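PDB 6G8G: TetR/AcrR family transcriptional regulator from Bradyrhizobium diazoefficiens, which probably represses transcription by binding operator DNA and is probably released from it by flavonoids such as genistein, bound in this structure. Local coordinates for residues L93-R98 / L203-L207; F100-L105 / F171-R176; Q81-V86 / A141-R145; W31-L35 / A115-I119. All coordinates share one frame; numbering follows the deposited sequence.

Overall arrangement
The four contacts trace a path through an all-helical TetR-family subunit. Contacts 1 and 2 share helix 93-109, their centres about 10 Å apart, and F171 of contact 2 joins them by packing against residues of contact 1. Contact 2 also borders genistein, with the side chain of R176 about 4 Å from the ligand. Contact 3, centred about 11 Å from the centre of contact 2, adds the loop following helix 65-82; there P85 CD packs 3.5 Å from Q103 CG. Contact 4 stands apart, its centre about 25 Å from that of contact 2 and about 35 Å from that of contact 1, where the DNA-binding domain meets the ligand-binding domain. Its F116 side chain is still only about 11 Å from genistein.

Contact 1. Residues L93-R98 / L203-L207; sequences LSEALR and LKFFL
L203 packs against L97 and R98 where helix 192-210 crosses helix 93-109, inside the helical C-terminal domain that TetR-family regulators use for ligand binding and dimerisation. The two segments run at 129° to each other with their axes 11.4 Å apart, a spacing that leaves the joint to be filled by side chains. With CG of L203 anti to the backbone N (chi1 173°), both methyls are brought to bear on helix 93-109. CD1 meets L97 CD1 at 3.9 Å, the two leucines crossing at a slant. CD2 lies 4.0 Å from the carbonyl O of S94 and 3.8 Å from NH2 of R98, whose chain passes L203 at about a right angle. That arginine tip is committed elsewhere: NH2 forms a salt bridge with OE1 of E200, so the methyl rests beside an ion-paired group.

F206 touches the opposing helix more lightly, its CE2 4.5 Å from L97 CD1. The ring also stands edge-to-face with F171 and packs on F205 of the second subunit.

One turn after L203, L207 divides its branches between an apolar and a polar neighbour. Its CD2 approaches CD2 of L93 at 4.2 Å, while CD1 comes to 3.5 Å from OG of S94, a methyl laid against a hydroxyl.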
loop_
_atom_site.group_PDB
_atom_site.type_symbol
_atom_site.label_atom_id
_atom_site.label_comp_id
_atom_site.label_asym_id
_atom_site.label_seq_id
_atom_site.Cartn_x
_atom_site.Cartn_y
_atom_site.Cartn_z
ATOM N N LEU A 93 -20.818 -19.522 -2.727
ATOM C CA LEU A 93 -20.410 -18.162 -2.449
ATOM C C LEU A 93 -19.028 -18.072 -1.825
ATOM O O LEU A 93 -18.173 -17.331 -2.323
ATOM C CB LEU A 93 -21.419 -17.524 -1.501
ATOM C CG LEU A 93 -21.150 -16.080 -1.130
ATOM C CD1 LEU A 93 -21.082 -15.207 -2.370
ATOM C CD2 LEU A 93 -22.266 -15.643 -0.214
ATOM N N SER A 94 -18.831 -18.757 -0.698
ATOM C CA SER A 94 -17.540 -18.756 -0.020
ATOM C C SER A 94 -16.387 -19.236 -0.916
ATOM O O SER A 94 -15.352 -18.603 -0.976
ATOM C CB SER A 94 -17.605 -19.615 1.241
ATOM O OG SER A 94 -18.108 -18.871 2.330
ATOM N N GLU A 95 -16.568 -20.357 -1.599
ATOM C CA GLU A 95 -15.474 -20.930 -2.380
ATOM C C GLU A 95 -15.112 -20.041 -3.527
ATOM O O GLU A 95 -13.967 -19.986 -3.942
ATOM C CB GLU A 95 -15.812 -22.320 -2.871
ATOM C CG GLU A 95 -15.911 -23.319 -1.747
ATOM C CD GLU A 95 -17.359 -23.622 -1.311
ATOM O OE1 GLU A 95 -18.217 -22.704 -1.276
ATOM O OE2 GLU A 95 -17.649 -24.807 -1.031
ATOM N N ALA A 96 -16.093 -19.336 -4.052
ATOM C CA ALA A 96 -15.841 -18.459 -5.170
ATOM C C ALA A 96 -14.999 -17.255 -4.734
ATOM O O ALA A 96 -14.014 -16.888 -5.400
ATOM C CB ALA A 96 -17.145 -18.008 -5.762
ATOM N N LEU A 97 -15.382 -16.656 -3.615
ATOM C CA LEU A 97 -14.636 -15.551 -3.081
ATOM C C LEU A 97 -13.269 -16.015 -2.636
ATOM O O LEU A 97 -12.270 -15.311 -2.813
ATOM C CB LEU A 97 -15.387 -14.920 -1.909
ATOM C CG LEU A 97 -16.669 -14.201 -2.319
ATOM C CD1 LEU A 97 -17.511 -13.845 -1.116
ATOM C CD2 LEU A 97 -16.382 -12.947 -3.122
ATOM N N ARG A 98 -13.233 -17.180 -2.025
ATOM C CA ARG A 98 -12.018 -17.673 -1.455
ATOM C C ARG A 98 -11.059 -17.849 -2.593
ATOM O O ARG A 98 -9.889 -17.483 -2.500
ATOM C CB ARG A 98 -12.285 -18.961 -0.671
ATOM C CG ARG A 98 -11.048 -19.569 -0.064
ATOM C CD ARG A 98 -11.268 -20.801 0.823
ATOM N NE ARG A 98 -12.171 -20.531 1.931
ATOM C CZ ARG A 98 -13.409 -20.990 2.041
ATOM N NH1 ARG A 98 -13.937 -21.785 1.100
ATOM N NH2 ARG A 98 -14.113 -20.652 3.113
ATOM N N LEU A 203 -12.556 -12.955 4.698
ATOM C CA LEU A 203 -13.816 -13.437 4.205
ATOM C C LEU A 203 -14.823 -13.576 5.312
ATOM O O LEU A 203 -15.971 -13.227 5.150
ATOM C CB LEU A 203 -13.587 -14.797 3.585
ATOM C CG LEU A 203 -14.816 -15.547 3.143
ATOM C CD1 LEU A 203 -15.575 -14.713 2.128
ATOM C CD2 LEU A 203 -14.413 -16.884 2.545
ATOM N N LYS A 204 -14.397 -14.140 6.439
ATOM C CA LYS A 204 -15.294 -14.361 7.561
ATOM C C LYS A 204 -15.921 -13.030 7.907
ATOM O O LYS A 204 -17.120 -12.926 8.144
ATOM C CB LYS A 204 -14.523 -14.910 8.759
ATOM C CG LYS A 204 -15.311 -15.875 9.617
ATOM C CD LYS A 204 -14.460 -16.610 10.649
ATOM C CE LYS A 204 -14.113 -17.970 10.030
ATOM N NZ LYS A 204 -13.350 -18.898 10.898
ATOM N N PHE A 205 -15.097 -12.000 7.912
ATOM C CA PHE A 205 -15.525 -10.677 8.318
ATOM C C PHE A 205 -16.442 -10.053 7.285
ATOM O O PHE A 205 -17.470 -9.468 7.603
ATOM C CB PHE A 205 -14.291 -9.803 8.507
ATOM C CG PHE A 205 -14.565 -8.492 9.190
ATOM C CD1 PHE A 205 -15.019 -7.408 8.485
ATOM C CD2 PHE A 205 -14.342 -8.349 10.552
ATOM C CE1 PHE A 205 -15.266 -6.208 9.125
ATOM C CE2 PHE A 205 -14.573 -7.144 11.198
ATOM C CZ PHE A 205 -15.033 -6.071 10.483
ATOM N N PHE A 206 -16.030 -10.145 6.030
ATOM C CA PHE A 206 -16.835 -9.650 4.942
ATOM C C PHE A 206 -18.232 -10.238 4.974
ATOM O O PHE A 206 -19.221 -9.527 4.744
ATOM C CB PHE A 206 -16.197 -10.024 3.638
ATOM C CG PHE A 206 -16.931 -9.504 2.465
ATOM C CD1 PHE A 206 -16.888 -8.173 2.164
ATOM C CD2 PHE A 206 -17.684 -10.336 1.695
ATOM C CE1 PHE A 206 -17.570 -7.673 1.098
ATOM C CE2 PHE A 206 -18.383 -9.837 0.622
ATOM C CZ PHE A 206 -18.321 -8.501 0.322
ATOM N N LEU A 207 -18.319 -11.530 5.261
ATOM C CA LEU A 207 -19.605 -12.195 5.318
ATOM C C LEU A 207 -20.400 -11.803 6.586
ATOM O O LEU A 207 -21.605 -11.640 6.511
ATOM C CB LEU A 207 -19.437 -13.718 5.215
ATOM C CG LEU A 207 -18.850 -14.276 3.920
ATOM C CD1 LEU A 207 -18.613 -15.773 3.988
ATOM C CD2 LEU A 207 -19.755 -13.967 2.737
#

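Contact 2. Residues F100-L105 / F171-R176; sequences FARQYL and FLSLVR
Y104 and R176 both hold CG anti to the backbone N, chi1 being 180° in the tyrosine, and the arginine chain then bends at chi3 (72°); together these torsions bring NH1 of R176 to the phenol oxygen. The result is a hydrogen bond from R176 NH1 to Y104 OH, 2.9 Å long with an N-H...O angle of 151°. The hydroxyl lies at the edge of the guanidinium, in its plane, while the tyrosine ring is turned steeply against that plane.

The same ring offers a face to L172. CD2 of L172 sits 3.6 Å from the centroid of the Y104 ring, close to the ring normal, in a CH-pi contact, and also touches the edge of F100, 4.1 Å from CE2. Further across, A101 CB lies 4.0 Å from CZ of F171 and 4.1 Å from CG2 of V175. L105 meets the other methyl of that valine, CD2 to CG1 at 3.8 Å.

The genistein pocket adjoins this helix pair: F108, one of its residues, stands edge-to-face with Y104 and packs on R176. A phenylalanine at Y104 could still receive the methyl of L172 but would probably leave R176 NH1 without this acceptor and its guanidinium freer to turn beside the ligand. NH2 of R176 makes a weak hydrogen bond to the carbonyl O of G177 of the second subunit. The guanidinium thus has one good bond within the subunit and a weak one to the second subunit, close to the ligand, at the border of an otherwise apolar seam.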
loop_
_atom_site.group_PDB
_atom_site.type_symbol
_atom_site.label_atom_id
_atom_site.label_comp_id
_atom_site.label_asym_id
_atom_site.label_seq_id
_atom_site.Cartn_x
_atom_site.Cartn_y
_atom_site.Cartn_z
ATOM N N PHE A 100 -11.059 -16.287 -5.574
ATOM C CA PHE A 100 -10.688 -15.006 -6.123
ATOM C C PHE A 100 -9.638 -14.355 -5.233
ATOM O O PHE A 100 -8.621 -13.850 -5.701
ATOM C CB PHE A 100 -11.934 -14.127 -6.233
ATOM C CG PHE A 100 -11.703 -12.841 -6.972
ATOM C CD1 PHE A 100 -11.861 -12.783 -8.346
ATOM C CD2 PHE A 100 -11.318 -11.701 -6.305
ATOM C CE1 PHE A 100 -11.644 -11.612 -9.044
ATOM C CE2 PHE A 100 -11.113 -10.520 -7.000
ATOM C CZ PHE A 100 -11.265 -10.474 -8.372
ATOM N N ALA A 101 -9.894 -14.382 -3.932
ATOM C CA ALA A 101 -8.939 -13.859 -2.988
ATOM C C ALA A 101 -7.591 -14.522 -3.160
ATOM O O ALA A 101 -6.577 -13.851 -3.208
ATOM C CB ALA A 101 -9.439 -14.064 -1.576
ATOM N N ARG A 102 -7.573 -15.838 -3.251
ATOM C CA ARG A 102 -6.298 -16.535 -3.351
ATOM C C ARG A 102 -5.516 -16.049 -4.549
ATOM O O ARG A 102 -4.342 -15.818 -4.448
ATOM C CB ARG A 102 -6.505 -18.044 -3.408
ATOM C CG ARG A 102 -5.237 -18.851 -3.156
ATOM C CD ARG A 102 -5.480 -20.369 -3.168
ATOM N NE ARG A 102 -6.387 -20.864 -2.103
ATOM C CZ ARG A 102 -7.686 -21.142 -2.249
ATOM N NH1 ARG A 102 -8.314 -20.990 -3.413
ATOM N NH2 ARG A 102 -8.381 -21.578 -1.213
ATOM N N GLN A 103 -6.164 -15.856 -5.689
ATOM C CA GLN A 103 -5.415 -15.454 -6.891
ATOM C C GLN A 103 -4.958 -14.023 -6.748
ATOM O O GLN A 103 -3.871 -13.679 -7.166
ATOM C CB GLN A 103 -6.230 -15.648 -8.174
ATOM C CG GLN A 103 -6.622 -17.105 -8.515
ATOM C CD GLN A 103 -5.552 -18.136 -8.199
ATOM O OE1 GLN A 103 -5.800 -19.094 -7.438
ATOM N NE2 GLN A 103 -4.356 -17.946 -8.748
ATOM N N TYR A 104 -5.777 -13.202 -6.100
ATOM C CA TYR A 104 -5.446 -11.788 -5.846
ATOM C C TYR A 104 -4.189 -11.631 -5.011
ATOM O O TYR A 104 -3.302 -10.863 -5.349
ATOM C CB TYR A 104 -6.601 -11.152 -5.107
ATOM C CG TYR A 104 -6.443 -9.722 -4.775
ATOM C CD1 TYR A 104 -6.212 -8.790 -5.766
ATOM C CD2 TYR A 104 -6.557 -9.289 -3.493
ATOM C CE1 TYR A 104 -6.088 -7.448 -5.472
ATOM C CE2 TYR A 104 -6.424 -7.946 -3.167
ATOM C CZ TYR A 104 -6.207 -7.025 -4.161
ATOM O OH TYR A 104 -6.029 -5.704 -3.833
ATOM N N LEU A 105 -4.077 -12.398 -3.944
ATOM C CA LEU A 105 -2.895 -12.313 -3.130
ATOM C C LEU A 105 -1.673 -12.858 -3.820
ATOM O O LEU A 105 -0.576 -12.419 -3.510
ATOM C CB LEU A 105 -3.083 -13.041 -1.803
ATOM C CG LEU A 105 -4.150 -12.419 -0.921
ATOM C CD1 LEU A 105 -4.194 -13.151 0.397
ATOM C CD2 LEU A 105 -3.927 -10.939 -0.665
ATOM N N PHE A 171 -13.935 -5.812 0.419
ATOM C CA PHE A 171 -13.464 -7.201 0.448
ATOM C C PHE A 171 -11.962 -7.288 0.225
ATOM O O PHE A 171 -11.257 -7.968 0.946
ATOM C CB PHE A 171 -14.186 -8.039 -0.606
ATOM C CG PHE A 171 -13.706 -9.438 -0.677
ATOM C CD1 PHE A 171 -14.168 -10.376 0.219
ATOM C CD2 PHE A 171 -12.815 -9.828 -1.637
ATOM C CE1 PHE A 171 -13.734 -11.681 0.155
ATOM C CE2 PHE A 171 -12.381 -11.143 -1.715
ATOM C CZ PHE A 171 -12.835 -12.066 -0.819
ATOM N N LEU A 172 -11.484 -6.561 -0.766
ATOM C CA LEU A 172 -10.088 -6.597 -1.114
ATOM C C LEU A 172 -9.226 -5.912 -0.064
ATOM O O LEU A 172 -8.193 -6.446 0.325
ATOM C CB LEU A 172 -9.873 -5.989 -2.486
ATOM C CG LEU A 172 -10.577 -6.739 -3.631
ATOM C CD1 LEU A 172 -10.645 -5.889 -4.888
ATOM C CD2 LEU A 172 -9.865 -8.047 -3.934
ATOM N N SER A 173 -9.661 -4.782 0.461
ATOM C CA SER A 173 -8.947 -4.190 1.594
ATOM C C SER A 173 -8.849 -5.148 2.790
ATOM O O SER A 173 -7.814 -5.218 3.408
ATOM C CB SER A 173 -9.605 -2.911 2.029
ATOM O OG SER A 173 -9.623 -2.033 0.922
ATOM N N LEU A 174 -9.895 -5.912 3.074
ATOM C CA LEU A 174 -9.839 -6.834 4.189
ATOM C C LEU A 174 -8.827 -7.943 3.986
ATOM O O LEU A 174 -8.044 -8.247 4.860
ATOM C CB LEU A 174 -11.186 -7.460 4.443
ATOM C CG LEU A 174 -12.159 -6.449 5.013
ATOM C CD1 LEU A 174 -13.572 -6.976 4.929
ATOM C CD2 LEU A 174 -11.789 -6.124 6.458
ATOM N N VAL A 175 -8.848 -8.533 2.816
ATOM C CA VAL A 175 -8.071 -9.711 2.506
ATOM C C VAL A 175 -6.617 -9.325 2.357
ATOM O O VAL A 175 -5.707 -10.054 2.737
ATOM C CB VAL A 175 -8.643 -10.314 1.218
ATOM C CG1 VAL A 175 -7.561 -10.828 0.301
ATOM C CG2 VAL A 175 -9.601 -11.421 1.571
ATOM N N ARG A 176 -6.414 -8.171 1.753
ATOM C CA ARG A 176 -5.078 -7.641 1.510
ATOM C C ARG A 176 -4.481 -7.199 2.824
ATOM O O ARG A 176 -3.331 -7.420 3.093
ATOM C CB ARG A 176 -5.238 -6.435 0.570
ATOM C CG ARG A 176 -3.982 -5.754 0.139
ATOM C CD ARG A 176 -4.291 -4.769 -0.959
ATOM N NE ARG A 176 -4.989 -3.602 -0.456
ATOM C CZ ARG A 176 -6.156 -3.153 -0.897
ATOM N NH1 ARG A 176 -6.804 -3.772 -1.861
ATOM N NH2 ARG A 176 -6.677 -2.068 -0.372
#

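Contact 3. Residues Q81-V86 / A141-R145; sequences QRDLPV and ATIRR
Q81 and T142 form the clearest polar link here: NE2 of Q81 donates to T142 OG1 over 2.9 Å at an angle of 138°, the oxygen lying in the plane of the amide. Helix 65-82, which ends near Q81, is the long helix that in TetR-family proteins links the DNA-binding and ligand-binding domains, and in this chain the loop after it packs on helix 139-155. The chain of Q81 folds at chi2 (-74°), which carries the amide over to helix 139-155. T142 OG1 also has a weak hydrogen bond to the carbonyl O of G138.

R145 reaches the loop. Its NH2 makes a weak hydrogen bond to the carbonyl O of L84, with a poor angle of 119°, while the carbonyl O of P85 is also near but badly placed for a bond. The carbonyl O of Q81 stands over one face of the guanidinium, 3.4 Å from CZ of R145. The carbonyl oxygens near the guanidinium would probably stabilise its positive charge, although the bond to L84 is weak.

Outward from these groups, packing takes over. T142 touches F100 and Y104 of helix 93-109. A141 supports the glutamine amide, its CB 3.7 Å from CD of Q81. L84 crosses T142 at about a right angle, with CD2 of L84 3.9 Å from CG2 of T142.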
loop_
_atom_site.group_PDB
_atom_site.type_symbol
_atom_site.label_atom_id
_atom_site.label_comp_id
_atom_site.label_asym_id
_atom_site.label_seq_id
_atom_site.Cartn_x
_atom_site.Cartn_y
_atom_site.Cartn_z
ATOM N N GLN A 81 -4.818 -9.506 -15.312
ATOM C CA GLN A 81 -6.265 -9.714 -15.233
ATOM C C GLN A 81 -6.757 -11.095 -15.686
ATOM O O GLN A 81 -7.770 -11.585 -15.187
ATOM C CB GLN A 81 -6.977 -8.614 -16.006
ATOM C CG GLN A 81 -6.896 -7.269 -15.331
ATOM C CD GLN A 81 -7.804 -7.201 -14.127
ATOM O OE1 GLN A 81 -9.004 -7.500 -14.218
ATOM N NE2 GLN A 81 -7.235 -6.850 -12.976
ATOM N N ARG A 82 -6.045 -11.720 -16.622
ATOM C CA ARG A 82 -6.416 -13.056 -17.084
ATOM C C ARG A 82 -6.057 -14.146 -16.093
ATOM O O ARG A 82 -6.653 -15.210 -16.106
ATOM C CB ARG A 82 -5.772 -13.367 -18.438
ATOM C CG ARG A 82 -6.168 -12.418 -19.558
ATOM C CD ARG A 82 -5.769 -12.912 -20.967
ATOM N NE ARG A 82 -4.910 -11.891 -21.574
ATOM C CZ ARG A 82 -3.579 -11.971 -21.693
ATOM N NH1 ARG A 82 -2.897 -13.055 -21.305
ATOM N NH2 ARG A 82 -2.905 -10.952 -22.216
ATOM N N ASP A 83 -5.087 -13.881 -15.241
ATOM C CA ASP A 83 -4.783 -14.803 -14.160
ATOM C C ASP A 83 -5.828 -14.789 -13.043
ATOM O O ASP A 83 -5.671 -15.469 -12.025
ATOM C CB ASP A 83 -3.397 -14.494 -13.557
ATOM C CG ASP A 83 -2.269 -14.541 -14.596
ATOM O OD1 ASP A 83 -2.500 -15.006 -15.742
ATOM O OD2 ASP A 83 -1.148 -14.097 -14.251
ATOM N N LEU A 84 -6.836 -13.945 -13.147
ATOM C CA LEU A 84 -7.819 -13.899 -12.072
ATOM C C LEU A 84 -8.977 -14.739 -12.531
ATOM O O LEU A 84 -9.347 -14.639 -13.684
ATOM C CB LEU A 84 -8.265 -12.447 -11.735
ATOM C CG LEU A 84 -7.648 -11.606 -10.596
ATOM C CD1 LEU A 84 -6.175 -11.903 -10.392
ATOM C CD2 LEU A 84 -7.841 -10.116 -10.794
ATOM N N PRO A 85 -9.592 -15.533 -11.633
ATOM C CA PRO A 85 -10.774 -16.291 -12.060
ATOM C C PRO A 85 -11.978 -15.401 -12.312
ATOM O O PRO A 85 -11.980 -14.212 -11.923
ATOM C CB PRO A 85 -11.076 -17.224 -10.887
ATOM C CG PRO A 85 -10.230 -16.785 -9.757
ATOM C CD PRO A 85 -9.368 -15.623 -10.181
ATOM N N VAL A 86 -12.937 -15.941 -13.053
ATOM C CA VAL A 86 -14.256 -15.341 -13.115
ATOM C C VAL A 86 -15.127 -16.123 -12.117
ATOM O O VAL A 86 -15.470 -17.280 -12.355
ATOM C CB VAL A 86 -14.896 -15.373 -14.527
ATOM C CG1 VAL A 86 -16.312 -14.786 -14.452
ATOM C CG2 VAL A 86 -14.054 -14.594 -15.533
ATOM N N ALA A 141 -9.505 -2.287 -12.192
ATOM C CA ALA A 141 -10.100 -3.350 -13.003
ATOM C C ALA A 141 -10.450 -4.551 -12.156
ATOM O O ALA A 141 -11.509 -5.164 -12.329
ATOM C CB ALA A 141 -9.160 -3.765 -14.116
ATOM N N THR A 142 -9.556 -4.890 -11.249
ATOM C CA THR A 142 -9.822 -5.954 -10.310
ATOM C C THR A 142 -11.072 -5.671 -9.490
ATOM O O THR A 142 -11.928 -6.534 -9.299
ATOM C CB THR A 142 -8.641 -6.138 -9.353
ATOM O OG1 THR A 142 -7.491 -6.514 -10.107
ATOM C CG2 THR A 142 -8.935 -7.224 -8.349
ATOM N N ILE A 143 -11.186 -4.457 -8.993
ATOM C CA ILE A 143 -12.396 -4.103 -8.266
ATOM C C ILE A 143 -13.660 -4.316 -9.123
ATOM O O ILE A 143 -14.618 -4.914 -8.658
ATOM C CB ILE A 143 -12.325 -2.648 -7.788
ATOM C CG1 ILE A 143 -11.293 -2.498 -6.675
ATOM C CG2 ILE A 143 -13.682 -2.154 -7.300
ATOM C CD1 ILE A 143 -10.985 -1.046 -6.323
ATOM N N ARG A 144 -13.646 -3.834 -10.357
ATOM C CA ARG A 144 -14.796 -3.964 -11.243
ATOM C C ARG A 144 -15.196 -5.398 -11.504
ATOM O O ARG A 144 -16.375 -5.704 -11.496
ATOM C CB ARG A 144 -14.527 -3.274 -12.557
ATOM C CG ARG A 144 -14.535 -1.763 -12.434
ATOM C CD ARG A 144 -14.176 -0.982 -13.676
ATOM N NE ARG A 144 -13.292 -1.585 -14.695
ATOM C CZ ARG A 144 -12.066 -1.177 -15.056
ATOM N NH1 ARG A 144 -11.440 -0.134 -14.468
ATOM N NH2 ARG A 144 -11.443 -1.844 -16.030
ATOM N N ARG A 145 -14.231 -6.287 -11.717
ATOM C CA ARG A 145 -14.553 -7.699 -11.937
ATOM C C ARG A 145 -15.250 -8.285 -10.762
ATOM O O ARG A 145 -16.195 -9.045 -10.902
ATOM C CB ARG A 145 -13.312 -8.530 -12.204
ATOM C CG ARG A 145 -12.925 -8.512 -13.659
ATOM C CD ARG A 145 -11.482 -8.888 -13.821
ATOM N NE ARG A 145 -11.153 -10.230 -13.372
ATOM C CZ ARG A 145 -11.035 -11.285 -14.173
ATOM N NH1 ARG A 145 -11.328 -11.211 -15.461
ATOM N NH2 ARG A 145 -10.660 -12.438 -13.645
#

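Contact 4. Residues W31-L35 / A115-I119; sequences WQLFL and AFVRI
At W31-L35 and A115-I119 two helices cross at 58° with axes 10.8 Å apart, drawing closest at L35 and I119, whose CA atoms are 6.7 Å apart. W31 reaches across because its CG is anti to the backbone N (chi1 178°), which lets the far end of the indole reach F116. CH2 of W31 lies over one face of the F116 ring, 3.4 Å from its CE2. The planes are inclined at 33° and the ring centroids are 4.6 Å apart, an oblique pairing that is neither a stack nor an edge-to-face contact.

I119 fits beside this pair. Its CD1 touches CZ3 of W31 at 3.9 Å, CB of F34 at 4.1 Å and CB of L35 at 4.2 Å, one methyl shared among three residues. A115 adds its CB, close to CD2 of L35. Behind the interface, F116 packs on I73 of helix 65-82 and I119 on F69. An alanine at F116 would probably open a gap beside CH2 and CZ3 of W31, leaving the indole freer to shift.

The joint unites the first helix of the helix-turn-helix domain with helix 114-121 of the regulatory domain, an interdomain arrangement characteristic of TetR-family repressors and consistent with a route for passing on ligand-induced movement.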
loop_
_atom_site.group_PDB
_atom_site.type_symbol
_atom_site.label_atom_id
_atom_site.label_comp_id
_atom_site.label_asym_id
_atom_site.label_seq_id
_atom_site.Cartn_x
_atom_site.Cartn_y
_atom_site.Cartn_z
ATOM N N TRP A 31 11.134 -1.809 -22.078
ATOM C CA TRP A 31 10.893 -2.283 -20.719
ATOM C C TRP A 31 12.237 -2.377 -19.990
ATOM O O TRP A 31 12.406 -1.826 -18.907
ATOM C CB TRP A 31 10.159 -3.628 -20.794
ATOM C CG TRP A 31 9.862 -4.297 -19.553
ATOM C CD1 TRP A 31 10.224 -5.575 -19.170
ATOM C CD2 TRP A 31 9.092 -3.765 -18.513
ATOM N NE1 TRP A 31 9.717 -5.854 -17.929
ATOM C CE2 TRP A 31 9.020 -4.758 -17.498
ATOM C CE3 TRP A 31 8.456 -2.529 -18.319
ATOM C CZ2 TRP A 31 8.336 -4.551 -16.316
ATOM C CZ3 TRP A 31 7.785 -2.323 -17.151
ATOM C CH2 TRP A 31 7.725 -3.332 -16.154
ATOM N N GLN A 32 13.203 -3.031 -20.627
ATOM C CA GLN A 32 14.520 -3.196 -20.062
ATOM C C GLN A 32 15.112 -1.853 -19.629
ATOM O O GLN A 32 15.606 -1.711 -18.512
ATOM C CB GLN A 32 15.426 -3.851 -21.085
ATOM C CG GLN A 32 16.839 -4.145 -20.596
ATOM C CD GLN A 32 16.947 -5.119 -19.442
ATOM O OE1 GLN A 32 17.162 -6.310 -19.659
ATOM N NE2 GLN A 32 16.875 -4.615 -18.197
ATOM N N LEU A 33 15.074 -0.862 -20.498
ATOM C CA LEU A 33 15.663 0.418 -20.157
ATOM C C LEU A 33 14.909 1.166 -19.064
ATOM O O LEU A 33 15.512 1.801 -18.199
ATOM C CB LEU A 33 15.771 1.309 -21.398
ATOM C CG LEU A 33 16.858 0.875 -22.389
ATOM C CD1 LEU A 33 16.734 1.603 -23.713
ATOM C CD2 LEU A 33 18.233 1.139 -21.793
ATOM N N PHE A 34 13.590 1.105 -19.104
ATOM C CA PHE A 34 12.814 1.787 -18.112
ATOM C C PHE A 34 13.162 1.228 -16.740
ATOM O O PHE A 34 13.252 1.990 -15.771
ATOM C CB PHE A 34 11.310 1.657 -18.375
ATOM C CG PHE A 34 10.837 2.372 -19.599
ATOM C CD1 PHE A 34 11.537 3.426 -20.137
ATOM C CD2 PHE A 34 9.675 1.995 -20.204
ATOM C CE1 PHE A 34 11.100 4.056 -21.294
ATOM C CE2 PHE A 34 9.240 2.617 -21.356
ATOM C CZ PHE A 34 9.949 3.653 -21.900
ATOM N N LEU A 35 13.365 -0.084 -16.631
ATOM C CA LEU A 35 13.673 -0.587 -15.299
ATOM C C LEU A 35 15.141 -0.424 -14.957
ATOM O O LEU A 35 15.430 -0.183 -13.806
ATOM C CB LEU A 35 13.053 -1.923 -14.877
ATOM C CG LEU A 35 12.689 -2.931 -15.909
ATOM C CD1 LEU A 35 13.955 -3.514 -16.484
ATOM C CD2 LEU A 35 11.826 -3.992 -15.268
ATOM N N ALA A 115 7.777 -3.699 -10.084
ATOM C CA ALA A 115 8.567 -2.962 -11.047
ATOM C C ALA A 115 7.792 -1.780 -11.626
ATOM O O ALA A 115 8.302 -0.645 -11.678
ATOM C CB ALA A 115 8.992 -3.885 -12.152
ATOM N N PHE A 116 6.557 -2.027 -12.064
ATOM C CA PHE A 116 5.728 -0.942 -12.626
ATOM C C PHE A 116 5.509 0.176 -11.666
ATOM O O PHE A 116 5.611 1.366 -12.013
ATOM C CB PHE A 116 4.359 -1.440 -13.059
ATOM C CG PHE A 116 4.301 -1.799 -14.498
ATOM C CD1 PHE A 116 4.232 -0.799 -15.457
ATOM C CD2 PHE A 116 4.354 -3.105 -14.898
ATOM C CE1 PHE A 116 4.212 -1.081 -16.773
ATOM C CE2 PHE A 116 4.318 -3.400 -16.231
ATOM C CZ PHE A 116 4.247 -2.384 -17.172
ATOM N N VAL A 117 5.182 -0.205 -10.448
ATOM C CA VAL A 117 4.879 0.794 -9.462
ATOM C C VAL A 117 6.144 1.579 -9.144
ATOM O O VAL A 117 6.105 2.792 -8.895
ATOM C CB VAL A 117 4.314 0.144 -8.196
ATOM C CG1 VAL A 117 4.200 1.164 -7.072
ATOM C CG2 VAL A 117 2.970 -0.499 -8.502
ATOM N N ARG A 118 7.270 0.883 -9.139
ATOM C CA ARG A 118 8.508 1.543 -8.861
ATOM C C ARG A 118 8.754 2.591 -9.920
ATOM O O ARG A 118 9.047 3.729 -9.614
ATOM C CB ARG A 118 9.660 0.565 -8.853
ATOM C CG ARG A 118 10.631 0.950 -7.802
ATOM C CD ARG A 118 11.792 -0.007 -7.876
ATOM N NE ARG A 118 11.696 -0.902 -6.722
ATOM C CZ ARG A 118 11.648 -2.235 -6.757
ATOM N NH1 ARG A 118 11.748 -2.904 -7.922
ATOM N NH2 ARG A 118 11.550 -2.891 -5.592
ATOM N N ILE A 119 8.640 2.182 -11.171
ATOM C CA ILE A 119 8.892 3.073 -12.278
ATOM C C ILE A 119 7.993 4.292 -12.254
ATOM O O ILE A 119 8.487 5.396 -12.437
ATOM C CB ILE A 119 8.723 2.367 -13.615
ATOM C CG1 ILE A 119 9.857 1.376 -13.810
ATOM C CG2 ILE A 119 8.757 3.373 -14.750
ATOM C CD1 ILE A 119 9.587 0.376 -14.914
#